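Local coordinates for vascular protein tyrosine phosphatase 1 (Rattus norvegicus, PDB 3I36) that probably removes phosphate from phosphotyrosine residues of proteins, as the catalytic domain of a receptor-type protein tyrosine phosphatase, at residues A[87-92]-A[133-138]; A[61-66]-A[81-86]. All coordinates share one frame; numbering follows the deposited sequence.

Interaction 1 of 2, residues A[87-92]-A[133-138]; sequences VKLSVQ and WEKNVY
L89 and E134 make the nearest backbone approach, 7.1 Å from CA to CA, so no main-chain pair forms, and side chains of E134 and K135 bridge to the backbone and side chains of 87-90. Helix 125-134 closes in a Schellman motif, with N136 at positive phi as its C-prime residue and N136 N bonded to W133 O. E134, the last residue of the helix, and K135, just beyond it, reach across. E134 extends its chain beyond CG (chi2 179°) and brings its carboxylate to S90. Its OE1 takes the S90 backbone N-H at 2.8 Å through the syn lone pair. Its OE2 meets S90 OG, a pairing modelled so short that its exact length is doubtful. The E134 chain crosses L89 at about a right angle, with OE1 3.7 Å from L89 CB. R130 NH2, from the same helix, hydrogen-bonds to S90 O. K135 bends at chi2 (-50°) and then runs straight, sliding past V87 in the opposite direction. Its CE lies 3.7 Å from V87 CG1, so the aliphatic part of the lysine packs on the valine. The amine ends on a backbone carbonyl: K135 NZ donates to K88 O at 2.7 Å, with a C=O...N angle of 162°.

Interaction 2 of 2, residues A[61-66]-A[81-86]; sequences PKYAAE and PYDISR
K62 and Y82 bring the two backbones to 4.4 Å between CA atoms, where the turn into short helix 63-66 meets the loop before strand 86-88. One direct main-chain bond joins them, D83 N to P61 O at 2.9 Å. The D83 carboxylate, from the other segment, takes two successive backbone N-H groups at the start of short helix 63-66, one on each oxygen. Y63 N reaches OD2 at 2.7 Å on the syn side, somewhat out of the carboxylate plane. A64 N reaches OD1 at 3.1 Å through the syn lone pair, in a nearly straight bond (167°). With CG beside its own backbone N (chi1 -66°), D83 presents both oxygens to this turn. The two grips fix the rotation of the carboxylate, and the N-H groups of the helix start would be expected to stabilise its negative charge. A water adds a further link, giving hydrogens to D83 OD1 and P81 O and accepting one from A65 N. A second water joins P61 O to I84 N. Carbon contacts flank this polar centre. A64 CB sits over the centre of one face of the R86 guanidinium, 3.2 Å above its plane. K62 runs alongside Y82, and its CG meets the ring edge at CD1, 3.5 Å away. A65 CB makes an apolar contact with P81 CD at 3.6 Å. The R86 guanidinium has its stronger partner in D98, a salt bridge from NH2. Y99 of strand 99-100 touches A64, A65, P81 and R86, while N103 of strand 102-105 meets P81 and R86. S85 pairs with Y104 through the backbone, so the loop joins helix 63-66 to the edge of the main sheet.

The two contacts come in series along the chain: interaction 2 closes at R86 and interaction 1 opens at V87. Their centres are 16 Å apart, and each lies about 17 Å from the centre of the chain. Strand 86-88 connects them. V87 pairs with A102 through the backbone, and both contacts lie beside strand 102-105, an outermost strand of the mixed sheet of this tyrosine phosphatase domain. Interaction 2 ties helix 63-66 to one end of this connection; interaction 1 ties the other end to helix 125-134. The probable substrate site is close by: the side chain of P81 is about 8 Å from that of V248.

Interaction 1 of 2, residues A[87-92]-A[133-138]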
loop_
_atom_site.group_PDB
_atom_site.type_symbol
_atom_site.label_atom_id
_atom_site.label_comp_id
_atom_site.label_asym_id
_atom_site.label_seq_id
_atom_site.Cartn_x
_atom_site.Cartn_y
_atom_site.Cartn_z
ATOM N N VAL A 87 7.902 2.114 10.244
ATOM C CA VAL A 87 8.842 1.035 10.038
ATOM C C VAL A 87 10.207 1.563 10.451
ATOM O O VAL A 87 10.670 2.565 9.922
ATOM C CB VAL A 87 8.861 0.611 8.569
ATOM C CG1 VAL A 87 9.892 -0.470 8.343
ATOM C CG2 VAL A 87 7.451 0.153 8.123
ATOM N N LYS A 88 10.847 0.889 11.398
ATOM C CA LYS A 88 12.145 1.334 11.883
ATOM C C LYS A 88 13.218 0.431 11.324
ATOM O O LYS A 88 13.159 -0.776 11.499
ATOM C CB LYS A 88 12.185 1.299 13.407
ATOM C CG LYS A 88 11.201 2.245 14.054
ATOM C CD LYS A 88 11.205 2.098 15.560
ATOM C CE LYS A 88 9.966 2.736 16.167
ATOM N NZ LYS A 88 9.943 2.626 17.655
ATOM N N LEU A 89 14.193 1.018 10.638
ATOM C CA LEU A 89 15.267 0.240 10.058
ATOM C C LEU A 89 16.424 0.132 11.033
ATOM O O LEU A 89 16.413 0.753 12.090
ATOM C CB LEU A 89 15.733 0.884 8.759
ATOM C CG LEU A 89 14.571 1.206 7.813
ATOM C CD1 LEU A 89 15.104 1.881 6.551
ATOM C CD2 LEU A 89 13.759 -0.069 7.493
ATOM N N SER A 90 17.411 -0.678 10.673
ATOM C CA SER A 90 18.605 -0.827 11.478
ATOM C C SER A 90 19.296 0.520 11.548
ATOM O O SER A 90 19.086 1.394 10.706
ATOM C CB SER A 90 19.548 -1.844 10.836
ATOM O OG SER A 90 19.795 -1.484 9.489
ATOM N N VAL A 91 20.105 0.699 12.575
ATOM C CA VAL A 91 20.859 1.926 12.692
ATOM C C VAL A 91 22.323 1.569 12.537
ATOM O O VAL A 91 22.779 0.560 13.072
ATOM C CB VAL A 91 20.610 2.600 14.040
ATOM C CG1 VAL A 91 19.167 3.055 14.129
ATOM C CG2 VAL A 91 20.931 1.645 15.175
ATOM N N GLN A 92 23.042 2.382 11.774
ATOM C CA GLN A 92 24.473 2.203 11.598
ATOM C C GLN A 92 25.197 3.184 12.506
ATOM O O GLN A 92 25.666 2.826 13.586
ATOM C CB GLN A 92 24.877 2.443 10.140
ATOM C CG GLN A 92 24.530 1.312 9.169
ATOM C CD GLN A 92 23.089 1.364 8.670
ATOM O OE1 GLN A 92 22.804 1.938 7.617
ATOM N NE2 GLN A 92 22.177 0.758 9.424
ATOM N N TRP A 133 14.705 -5.548 2.663
ATOM C CA TRP A 133 15.510 -6.649 3.173
ATOM C C TRP A 133 15.210 -6.935 4.636
ATOM O O TRP A 133 14.870 -8.057 5.021
ATOM C CB TRP A 133 17.003 -6.380 3.042
ATOM C CG TRP A 133 17.721 -7.547 3.589
ATOM C CD1 TRP A 133 18.309 -7.663 4.817
ATOM C CD2 TRP A 133 17.817 -8.833 2.972
ATOM N NE1 TRP A 133 18.814 -8.937 4.978
ATOM C CE2 TRP A 133 18.515 -9.673 3.859
ATOM C CE3 TRP A 133 17.394 -9.344 1.739
ATOM C CZ2 TRP A 133 18.810 -11.000 3.551
ATOM C CZ3 TRP A 133 17.684 -10.670 1.433
ATOM C CH2 TRP A 133 18.386 -11.481 2.338
ATOM N N GLU A 134 15.337 -5.909 5.462
ATOM C CA GLU A 134 15.243 -6.109 6.897
ATOM C C GLU A 134 13.861 -6.525 7.338
ATOM O O GLU A 134 13.705 -7.176 8.360
ATOM C CB GLU A 134 15.655 -4.843 7.635
ATOM C CG GLU A 134 17.123 -4.528 7.425
ATOM C CD GLU A 134 17.540 -3.263 8.123
ATOM O OE1 GLU A 134 16.695 -2.648 8.814
ATOM O OE2 GLU A 134 18.717 -2.896 7.972
ATOM N N LYS A 135 12.855 -6.122 6.580
ATOM C CA LYS A 135 11.496 -6.398 7.011
ATOM C C LYS A 135 10.893 -7.592 6.288
ATOM O O LYS A 135 9.703 -7.840 6.395
ATOM C CB LYS A 135 10.616 -5.163 6.874
ATOM C CG LYS A 135 11.154 -3.967 7.631
ATOM C CD LYS A 135 11.517 -4.327 9.084
ATOM C CE LYS A 135 11.984 -3.082 9.849
ATOM N NZ LYS A 135 12.597 -3.397 11.171
ATOM N N ASN A 136 11.728 -8.336 5.571
ATOM C CA ASN A 136 11.313 -9.637 5.076
ATOM C C ASN A 136 10.264 -9.504 3.984
ATOM O O ASN A 136 9.357 -10.322 3.882
ATOM C CB ASN A 136 10.753 -10.470 6.234
ATOM C CG ASN A 136 10.723 -11.943 5.924
ATOM O OD1 ASN A 136 11.625 -12.453 5.276
ATOM N ND2 ASN A 136 9.676 -12.637 6.383
ATOM N N VAL A 137 10.391 -8.467 3.167
ATOM C CA VAL A 137 9.437 -8.226 2.098
ATOM C C VAL A 137 9.732 -9.124 0.910
ATOM O O VAL A 137 10.840 -9.124 0.402
ATOM C CB VAL A 137 9.483 -6.746 1.670
ATOM C CG1 VAL A 137 8.610 -6.508 0.456
ATOM C CG2 VAL A 137 8.999 -5.887 2.830
ATOM N N TYR A 138 8.735 -9.895 0.485
ATOM C CA TYR A 138 8.861 -10.757 -0.686
ATOM C C TYR A 138 7.991 -10.213 -1.815
ATOM O O TYR A 138 8.140 -10.587 -2.968
ATOM C CB TYR A 138 8.380 -12.159 -0.364
ATOM C CG TYR A 138 9.416 -13.030 0.297
ATOM C CD1 TYR A 138 9.883 -12.744 1.564
ATOM C CD2 TYR A 138 9.909 -14.145 -0.346
ATOM C CE1 TYR A 138 10.835 -13.563 2.178
ATOM C CE2 TYR A 138 10.850 -14.960 0.246
ATOM C CZ TYR A 138 11.306 -14.671 1.505
ATOM O OH TYR A 138 12.240 -15.496 2.085
#

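Interaction 2 of 2, residues A[61-66]-A[81-86]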
loop_
_atom_site.group_PDB
_atom_site.type_symbol
_atom_site.label_atom_id
_atom_site.label_comp_id
_atom_site.label_asym_id
_atom_site.label_seq_id
_atom_site.Cartn_x
_atom_site.Cartn_y
_atom_site.Cartn_z
ATOM N N PRO A 61 1.724 11.340 17.121
ATOM C CA PRO A 61 3.043 11.950 16.935
ATOM C C PRO A 61 3.746 11.394 15.703
ATOM O O PRO A 61 3.618 10.207 15.389
ATOM C CB PRO A 61 3.793 11.542 18.203
ATOM C CG PRO A 61 2.730 11.422 19.225
ATOM C CD PRO A 61 1.508 10.906 18.512
ATOM N N LYS A 62 4.473 12.265 15.012
ATOM C CA LYS A 62 5.257 11.892 13.846
ATOM C C LYS A 62 6.616 12.533 14.045
ATOM O O LYS A 62 7.138 13.190 13.143
ATOM C CB LYS A 62 4.642 12.472 12.568
ATOM C CG LYS A 62 3.135 12.517 12.542
ATOM C CD LYS A 62 2.624 13.593 11.602
ATOM C CE LYS A 62 2.766 14.963 12.223
ATOM N NZ LYS A 62 1.644 15.818 11.804
ATOM N N TYR A 63 7.188 12.353 15.226
ATOM C CA TYR A 63 8.424 13.036 15.567
ATOM C C TYR A 63 9.594 12.606 14.688
ATOM O O TYR A 63 10.355 13.443 14.234
ATOM C CB TYR A 63 8.773 12.817 17.037
ATOM C CG TYR A 63 7.746 13.418 17.958
ATOM C CD1 TYR A 63 7.134 14.623 17.640
ATOM C CD2 TYR A 63 7.389 12.791 19.144
ATOM C CE1 TYR A 63 6.190 15.187 18.470
ATOM C CE2 TYR A 63 6.443 13.349 19.987
ATOM C CZ TYR A 63 5.846 14.549 19.643
ATOM O OH TYR A 63 4.900 15.120 20.466
ATOM N N ALA A 64 9.752 11.304 14.459
ATOM C CA ALA A 64 10.904 10.850 13.685
ATOM C C ALA A 64 10.847 11.473 12.293
ATOM O O ALA A 64 11.848 11.957 11.772
ATOM C CB ALA A 64 10.945 9.322 13.591
ATOM N N ALA A 65 9.659 11.471 11.705
ATOM C CA ALA A 65 9.458 12.030 10.367
ATOM C C ALA A 65 9.806 13.506 10.296
ATOM O O ALA A 65 10.088 14.015 9.221
ATOM C CB ALA A 65 8.028 11.831 9.915
ATOM N N GLU A 66 9.757 14.185 11.438
ATOM C CA GLU A 66 9.955 15.629 11.486
ATOM C C GLU A 66 11.375 16.014 11.886
ATOM O O GLU A 66 11.742 17.196 11.861
ATOM C CB GLU A 66 8.930 16.263 12.433
ATOM C CG GLU A 66 7.523 16.238 11.866
ATOM C CD GLU A 66 6.448 16.565 12.894
ATOM O OE1 GLU A 66 6.736 16.523 14.107
ATOM O OE2 GLU A 66 5.303 16.848 12.479
ATOM N N PRO A 81 4.972 9.409 8.429
ATOM C CA PRO A 81 4.608 8.207 9.174
ATOM C C PRO A 81 4.425 8.543 10.651
ATOM O O PRO A 81 5.242 9.259 11.233
ATOM C CB PRO A 81 5.828 7.308 8.989
ATOM C CG PRO A 81 6.998 8.296 8.766
ATOM C CD PRO A 81 6.335 9.335 7.876
ATOM N N TYR A 82 3.367 8.022 11.257
ATOM C CA TYR A 82 3.222 8.133 12.696
ATOM C C TYR A 82 4.267 7.258 13.366
ATOM O O TYR A 82 4.557 6.156 12.903
ATOM C CB TYR A 82 1.821 7.703 13.142
ATOM C CG TYR A 82 0.744 8.513 12.483
ATOM C CD1 TYR A 82 0.804 9.902 12.493
ATOM C CD2 TYR A 82 -0.338 7.899 11.856
ATOM C CE1 TYR A 82 -0.172 10.666 11.884
ATOM C CE2 TYR A 82 -1.330 8.658 11.242
ATOM C CZ TYR A 82 -1.239 10.039 11.261
ATOM O OH TYR A 82 -2.206 10.808 10.674
ATOM N N ASP A 83 4.833 7.769 14.450
ATOM C CA ASP A 83 5.845 7.044 15.207
ATOM C C ASP A 83 5.315 5.700 15.663
ATOM O O ASP A 83 6.039 4.713 15.713
ATOM C CB ASP A 83 6.232 7.854 16.434
ATOM C CG ASP A 83 6.922 9.151 16.071
ATOM O OD1 ASP A 83 7.714 9.128 15.116
ATOM O OD2 ASP A 83 6.658 10.189 16.715
ATOM N N ILE A 84 4.040 5.669 16.010
ATOM C CA ILE A 84 3.490 4.475 16.627
ATOM C C ILE A 84 3.514 3.259 15.694
ATOM O O ILE A 84 3.462 2.122 16.147
ATOM C CB ILE A 84 2.050 4.731 17.121
ATOM C CG1 ILE A 84 1.610 3.635 18.092
ATOM C CG2 ILE A 84 1.097 4.875 15.943
ATOM C CD1 ILE A 84 0.393 4.017 18.901
ATOM N N SER A 85 3.600 3.506 14.393
ATOM C CA SER A 85 3.464 2.435 13.423
ATOM C C SER A 85 4.584 2.464 12.399
ATOM O O SER A 85 4.599 1.660 11.471
ATOM C CB SER A 85 2.131 2.593 12.682
ATOM O OG SER A 85 2.061 3.886 12.088
ATOM N N ARG A 86 5.518 3.394 12.560
ATOM C CA ARG A 86 6.496 3.594 11.511
ATOM C C ARG A 86 7.434 2.398 11.448
ATOM O O ARG A 86 7.709 1.737 12.457
ATOM C CB ARG A 86 7.268 4.908 11.702
ATOM C CG ARG A 86 8.271 4.882 12.825
ATOM C CD ARG A 86 9.026 6.195 12.867
ATOM N NE ARG A 86 10.015 6.194 13.926
ATOM C CZ ARG A 86 11.312 6.000 13.717
ATOM N NH1 ARG A 86 11.761 5.801 12.485
ATOM N NH2 ARG A 86 12.148 6.008 14.738
HETATM O O HOH W 1 2.588 8.074 16.685
HETATM O O HOH W 2 7.616 9.732 12.586
#